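Local coordinates for putative CRISPR-associated endoribonuclease-like protein Cas6 (Pyrococcus furiosus, PDB 3UFC) that probably binds crRNA as a Cas6-family protein of the CRISPR antiviral defence system and is a putative endoribonuclease, at residues 152-166 / 182-194. Residues are numbered along the deposited sequence; the frame is centred on the assembly and turned at random.
Sequences YPHDELFLDRLRKVM and DFRIELIKFKPTR
Phe183 packs its ring against Arg163 and three more side chains of helix 158-166. Arg163 CG sits over one face, a CH-pi contact 4.1 Å from the centroid, while Leu162 CG meets the ring edge at CZ, 4.0 Å away. Leu159 and Met166 approach obliquely; a broad, flat phenylalanine suits a place touched by successive helical turns. Tyr211 of strand 200-213 also meets this ring. Arg163 is long enough to pass the ring and reach the backbone: with its chain extended (chi3 170°), NE and NH2 come side-on to Phe183 O, each at 2.9 Å. NH1 forms a salt bridge with Asp160 OD1, though its hydrogen bond there is weak. Ile185 CD1 touches the edge of the buried Phe158 ring at CE2, 3.8 Å away.

This buried part gives way to a solvent side with exposed His154, Leu187 and Pro192. At the corner, rigid Pro153 wedges CB against Leu187 CD1 (3.5 Å) and CD against Phe190 CE1 (3.6 Å). His154 turns its ring edge toward the Phe190 face, planes at 76°. Tyrosine suits position 152: CD1 meets the Phe190 edge at CZ (4.0 Å), CE1 meets Pro192 CB, and OH hydrogen-bonds a water that donates a weak bond to Thr193 O. Helix 158-174 thus packs on edge strand 183-197 of a four-stranded antiparallel sheet, order 2-3-1-4, a topology fitting the ferredoxin-like domain of Cas6 proteins.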
# COMPACT_ATOMS: atom_id res chain seq x y z
N TYR A 152 -11.21 1.28 -12.38
CA TYR A 152 -11.84 1.81 -11.18
C TYR A 152 -13.05 0.92 -10.87
O TYR A 152 -13.53 0.21 -11.75
CB TYR A 152 -12.32 3.24 -11.41
CG TYR A 152 -11.23 4.17 -11.90
CD1 TYR A 152 -10.26 4.66 -11.03
CD2 TYR A 152 -11.18 4.56 -13.23
CE1 TYR A 152 -9.27 5.52 -11.47
CE2 TYR A 152 -10.18 5.42 -13.70
CZ TYR A 152 -9.23 5.90 -12.81
OH TYR A 152 -8.27 6.78 -13.25
N PRO A 153 -13.56 0.96 -9.63
CA PRO A 153 -14.71 0.14 -9.24
C PRO A 153 -15.94 0.23 -10.14
O PRO A 153 -16.74 -0.71 -10.19
CB PRO A 153 -15.00 0.62 -7.81
CG PRO A 153 -13.64 1.01 -7.32
CD PRO A 153 -13.09 1.77 -8.49
N HIS A 154 -16.10 1.34 -10.86
CA HIS A 154 -17.26 1.47 -11.74
C HIS A 154 -17.06 0.82 -13.10
O HIS A 154 -17.98 0.77 -13.91
CB HIS A 154 -17.66 2.94 -11.92
CG HIS A 154 -16.59 3.81 -12.50
ND1 HIS A 154 -15.74 4.56 -11.72
CD2 HIS A 154 -16.24 4.05 -13.79
CE1 HIS A 154 -14.91 5.24 -12.50
NE2 HIS A 154 -15.19 4.95 -13.76
N ASP A 155 -15.85 0.31 -13.35
CA ASP A 155 -15.54 -0.36 -14.61
C ASP A 155 -16.03 -1.81 -14.58
O ASP A 155 -15.84 -2.52 -13.59
CB ASP A 155 -14.03 -0.34 -14.85
CG ASP A 155 -13.53 1.02 -15.30
OD1 ASP A 155 -12.48 1.47 -14.80
OD2 ASP A 155 -14.18 1.62 -16.18
N GLU A 156 -16.66 -2.24 -15.67
CA GLU A 156 -17.18 -3.60 -15.76
C GLU A 156 -16.15 -4.69 -15.47
O GLU A 156 -16.47 -5.71 -14.86
CB GLU A 156 -17.78 -3.86 -17.15
CG GLU A 156 -18.98 -3.01 -17.50
CD GLU A 156 -19.63 -3.45 -18.80
OE1 GLU A 156 -18.92 -3.53 -19.83
OE2 GLU A 156 -20.85 -3.73 -18.79
N LEU A 157 -14.91 -4.48 -15.92
CA LEU A 157 -13.85 -5.46 -15.71
C LEU A 157 -13.15 -5.39 -14.35
O LEU A 157 -12.40 -6.30 -14.01
CB LEU A 157 -12.79 -5.32 -16.81
CG LEU A 157 -13.03 -5.96 -18.18
CD1 LEU A 157 -14.35 -5.48 -18.76
CD2 LEU A 157 -11.87 -5.61 -19.10
N PHE A 158 -13.39 -4.33 -13.59
CA PHE A 158 -12.75 -4.16 -12.29
C PHE A 158 -12.77 -5.40 -11.40
O PHE A 158 -11.72 -5.95 -11.06
CB PHE A 158 -13.39 -2.99 -11.52
CG PHE A 158 -12.69 -2.66 -10.23
CD1 PHE A 158 -11.56 -1.85 -10.21
CD2 PHE A 158 -13.16 -3.16 -9.02
CE1 PHE A 158 -10.90 -1.56 -9.02
CE2 PHE A 158 -12.51 -2.87 -7.81
CZ PHE A 158 -11.38 -2.07 -7.81
N LEU A 159 -13.96 -5.84 -11.02
CA LEU A 159 -14.10 -6.99 -10.14
C LEU A 159 -13.39 -8.24 -10.65
O LEU A 159 -12.62 -8.85 -9.91
CB LEU A 159 -15.58 -7.30 -9.88
CG LEU A 159 -15.82 -8.49 -8.94
CD1 LEU A 159 -15.11 -8.25 -7.62
CD2 LEU A 159 -17.32 -8.69 -8.72
N ASP A 160 -13.63 -8.64 -11.89
CA ASP A 160 -12.97 -9.83 -12.43
C ASP A 160 -11.46 -9.67 -12.45
O ASP A 160 -10.73 -10.62 -12.18
CB ASP A 160 -13.49 -10.16 -13.83
CG ASP A 160 -14.87 -10.78 -13.80
OD1 ASP A 160 -15.22 -11.39 -12.76
OD2 ASP A 160 -15.60 -10.66 -14.80
N ARG A 161 -10.99 -8.47 -12.78
CA ARG A 161 -9.56 -8.21 -12.79
C ARG A 161 -9.00 -8.30 -11.36
O ARG A 161 -7.96 -8.92 -11.13
CB ARG A 161 -9.27 -6.83 -13.37
CG ARG A 161 -9.43 -6.73 -14.88
CD ARG A 161 -8.12 -7.05 -15.58
NE ARG A 161 -8.00 -8.45 -15.96
CZ ARG A 161 -6.87 -9.02 -16.36
NH1 ARG A 161 -5.75 -8.31 -16.41
NH2 ARG A 161 -6.85 -10.30 -16.73
N LEU A 162 -9.70 -7.70 -10.40
CA LEU A 162 -9.25 -7.74 -9.01
C LEU A 162 -9.21 -9.19 -8.54
O LEU A 162 -8.25 -9.62 -7.90
CB LEU A 162 -10.19 -6.92 -8.11
CG LEU A 162 -9.84 -6.92 -6.61
CD1 LEU A 162 -8.43 -6.38 -6.39
CD2 LEU A 162 -10.86 -6.08 -5.85
N ARG A 163 -10.24 -9.96 -8.87
CA ARG A 163 -10.29 -11.36 -8.48
C ARG A 163 -9.08 -12.13 -9.00
O ARG A 163 -8.43 -12.85 -8.24
CB ARG A 163 -11.57 -12.02 -9.00
CG ARG A 163 -12.82 -11.59 -8.28
CD ARG A 163 -14.06 -12.03 -9.05
NE ARG A 163 -15.28 -11.84 -8.28
CZ ARG A 163 -16.50 -11.98 -8.78
NH1 ARG A 163 -16.67 -12.30 -10.05
NH2 ARG A 163 -17.56 -11.78 -8.00
N LYS A 164 -8.77 -11.97 -10.28
CA LYS A 164 -7.64 -12.67 -10.88
C LYS A 164 -6.32 -12.27 -10.24
O LYS A 164 -5.47 -13.11 -9.95
CB LYS A 164 -7.55 -12.41 -12.39
CG LYS A 164 -6.50 -13.27 -13.07
CD LYS A 164 -6.10 -12.74 -14.44
CE LYS A 164 -5.26 -11.48 -14.30
NZ LYS A 164 -4.62 -11.10 -15.59
N VAL A 165 -6.14 -10.97 -10.05
CA VAL A 165 -4.92 -10.45 -9.45
C VAL A 165 -4.70 -11.06 -8.05
O VAL A 165 -3.61 -11.52 -7.73
CB VAL A 165 -4.96 -8.91 -9.33
CG1 VAL A 165 -3.84 -8.42 -8.43
CG2 VAL A 165 -4.82 -8.30 -10.71
N MET A 166 -5.75 -11.06 -7.23
CA MET A 166 -5.63 -11.60 -5.88
C MET A 166 -5.28 -13.09 -5.90
O MET A 166 -4.45 -13.54 -5.11
CB MET A 166 -6.92 -11.35 -5.09
CG MET A 166 -7.23 -9.86 -4.86
SD MET A 166 -5.84 -8.91 -4.18
CE MET A 166 -5.84 -9.52 -2.48
N ASP A 182 -13.68 -17.27 -4.29
CA ASP A 182 -14.70 -16.30 -4.66
C ASP A 182 -15.02 -15.18 -3.68
O ASP A 182 -15.02 -15.38 -2.47
CB ASP A 182 -16.00 -17.05 -4.99
CG ASP A 182 -15.78 -18.21 -5.94
OD1 ASP A 182 -15.24 -17.98 -7.05
OD2 ASP A 182 -16.13 -19.35 -5.58
N PHE A 183 -15.28 -14.00 -4.22
CA PHE A 183 -15.64 -12.83 -3.42
C PHE A 183 -16.24 -11.74 -4.30
O PHE A 183 -16.06 -11.74 -5.51
CB PHE A 183 -14.43 -12.29 -2.66
CG PHE A 183 -13.42 -11.55 -3.52
CD1 PHE A 183 -13.59 -10.20 -3.81
CD2 PHE A 183 -12.29 -12.20 -4.00
CE1 PHE A 183 -12.63 -9.50 -4.56
CE2 PHE A 183 -11.33 -11.52 -4.76
CZ PHE A 183 -11.50 -10.16 -5.03
N ARG A 184 -16.95 -10.82 -3.66
CA ARG A 184 -17.55 -9.69 -4.36
C ARG A 184 -17.38 -8.48 -3.46
O ARG A 184 -17.03 -8.61 -2.29
CB ARG A 184 -19.04 -9.95 -4.63
CG ARG A 184 -19.89 -10.14 -3.38
CD ARG A 184 -21.39 -10.14 -3.71
NE ARG A 184 -22.22 -10.46 -2.55
CZ ARG A 184 -22.25 -11.65 -1.95
NH1 ARG A 184 -21.51 -12.64 -2.41
NH2 ARG A 184 -23.03 -11.84 -0.89
N ILE A 185 -17.61 -7.29 -4.00
CA ILE A 185 -17.48 -6.08 -3.22
C ILE A 185 -18.59 -5.11 -3.56
O ILE A 185 -19.15 -5.16 -4.66
CB ILE A 185 -16.14 -5.35 -3.49
CG1 ILE A 185 -16.14 -4.76 -4.90
CG2 ILE A 185 -14.97 -6.31 -3.31
CD1 ILE A 185 -15.07 -3.72 -5.13
N GLU A 186 -18.92 -4.23 -2.63
CA GLU A 186 -19.92 -3.22 -2.89
C GLU A 186 -19.31 -1.89 -2.47
O GLU A 186 -18.91 -1.71 -1.32
CB GLU A 186 -21.23 -3.51 -2.15
CG GLU A 186 -21.21 -3.38 -0.64
CD GLU A 186 -22.58 -3.62 -0.04
OE1 GLU A 186 -23.54 -2.91 -0.42
OE2 GLU A 186 -22.72 -4.52 0.82
N LEU A 187 -19.23 -0.98 -3.43
CA LEU A 187 -18.65 0.34 -3.20
C LEU A 187 -19.48 1.18 -2.25
O LEU A 187 -20.69 1.28 -2.39
CB LEU A 187 -18.52 1.09 -4.53
CG LEU A 187 -17.14 1.50 -5.02
CD1 LEU A 187 -17.34 2.58 -6.07
CD2 LEU A 187 -16.28 2.03 -3.88
N ILE A 188 -18.81 1.80 -1.28
CA ILE A 188 -19.48 2.67 -0.33
C ILE A 188 -19.05 4.11 -0.59
O ILE A 188 -19.89 5.01 -0.66
CB ILE A 188 -19.14 2.27 1.12
CG1 ILE A 188 -19.68 0.86 1.40
CG2 ILE A 188 -19.74 3.28 2.09
CD1 ILE A 188 -19.34 0.35 2.78
N LYS A 189 -17.75 4.33 -0.74
CA LYS A 189 -17.20 5.65 -1.02
C LYS A 189 -16.11 5.50 -2.08
O LYS A 189 -15.43 4.48 -2.12
CB LYS A 189 -16.60 6.27 0.25
CG LYS A 189 -17.57 6.47 1.40
CD LYS A 189 -16.86 7.05 2.62
CE LYS A 189 -17.79 7.15 3.82
NZ LYS A 189 -18.96 8.04 3.57
N PHE A 190 -15.93 6.52 -2.91
CA PHE A 190 -14.92 6.45 -3.96
C PHE A 190 -14.41 7.79 -4.48
O PHE A 190 -15.16 8.75 -4.62
CB PHE A 190 -15.49 5.66 -5.15
CG PHE A 190 -14.68 5.80 -6.42
CD1 PHE A 190 -13.49 5.12 -6.58
CD2 PHE A 190 -15.10 6.66 -7.43
CE1 PHE A 190 -12.72 5.28 -7.73
CE2 PHE A 190 -14.35 6.83 -8.58
CZ PHE A 190 -13.16 6.14 -8.74
N LYS A 191 -13.11 7.83 -4.76
CA LYS A 191 -12.47 9.01 -5.33
C LYS A 191 -11.22 8.52 -6.07
O LYS A 191 -10.38 7.82 -5.49
CB LYS A 191 -12.09 10.03 -4.25
CG LYS A 191 -11.00 9.58 -3.30
CD LYS A 191 -9.86 10.60 -3.27
CE LYS A 191 -10.29 11.93 -2.67
NZ LYS A 191 -11.32 12.62 -3.48
N PRO A 192 -11.09 8.88 -7.36
CA PRO A 192 -9.94 8.48 -8.17
C PRO A 192 -8.68 9.21 -7.77
O PRO A 192 -8.73 10.30 -7.21
CB PRO A 192 -10.39 8.84 -9.58
CG PRO A 192 -11.17 10.09 -9.35
CD PRO A 192 -12.02 9.71 -8.15
N THR A 193 -7.53 8.61 -8.07
CA THR A 193 -6.26 9.23 -7.74
C THR A 193 -5.26 8.96 -8.86
O THR A 193 -5.41 8.00 -9.62
CB THR A 193 -5.69 8.68 -6.42
OG1 THR A 193 -4.60 9.50 -5.99
CG2 THR A 193 -5.19 7.25 -6.60
N ARG A 194 -4.25 9.81 -8.95
CA ARG A 194 -3.23 9.68 -9.97
C ARG A 194 -1.89 10.00 -9.32
O ARG A 194 -1.72 11.07 -8.74
CB ARG A 194 -3.51 10.65 -11.12
CG ARG A 194 -2.56 10.49 -12.30
CD ARG A 194 -2.88 11.48 -13.41
NE ARG A 194 -2.63 12.86 -13.01
CZ ARG A 194 -2.66 13.89 -13.85
NH1 ARG A 194 -2.94 13.70 -15.13
NH2 ARG A 194 -2.42 15.12 -13.41
O HOH W 1 -7.45 9.04 -11.51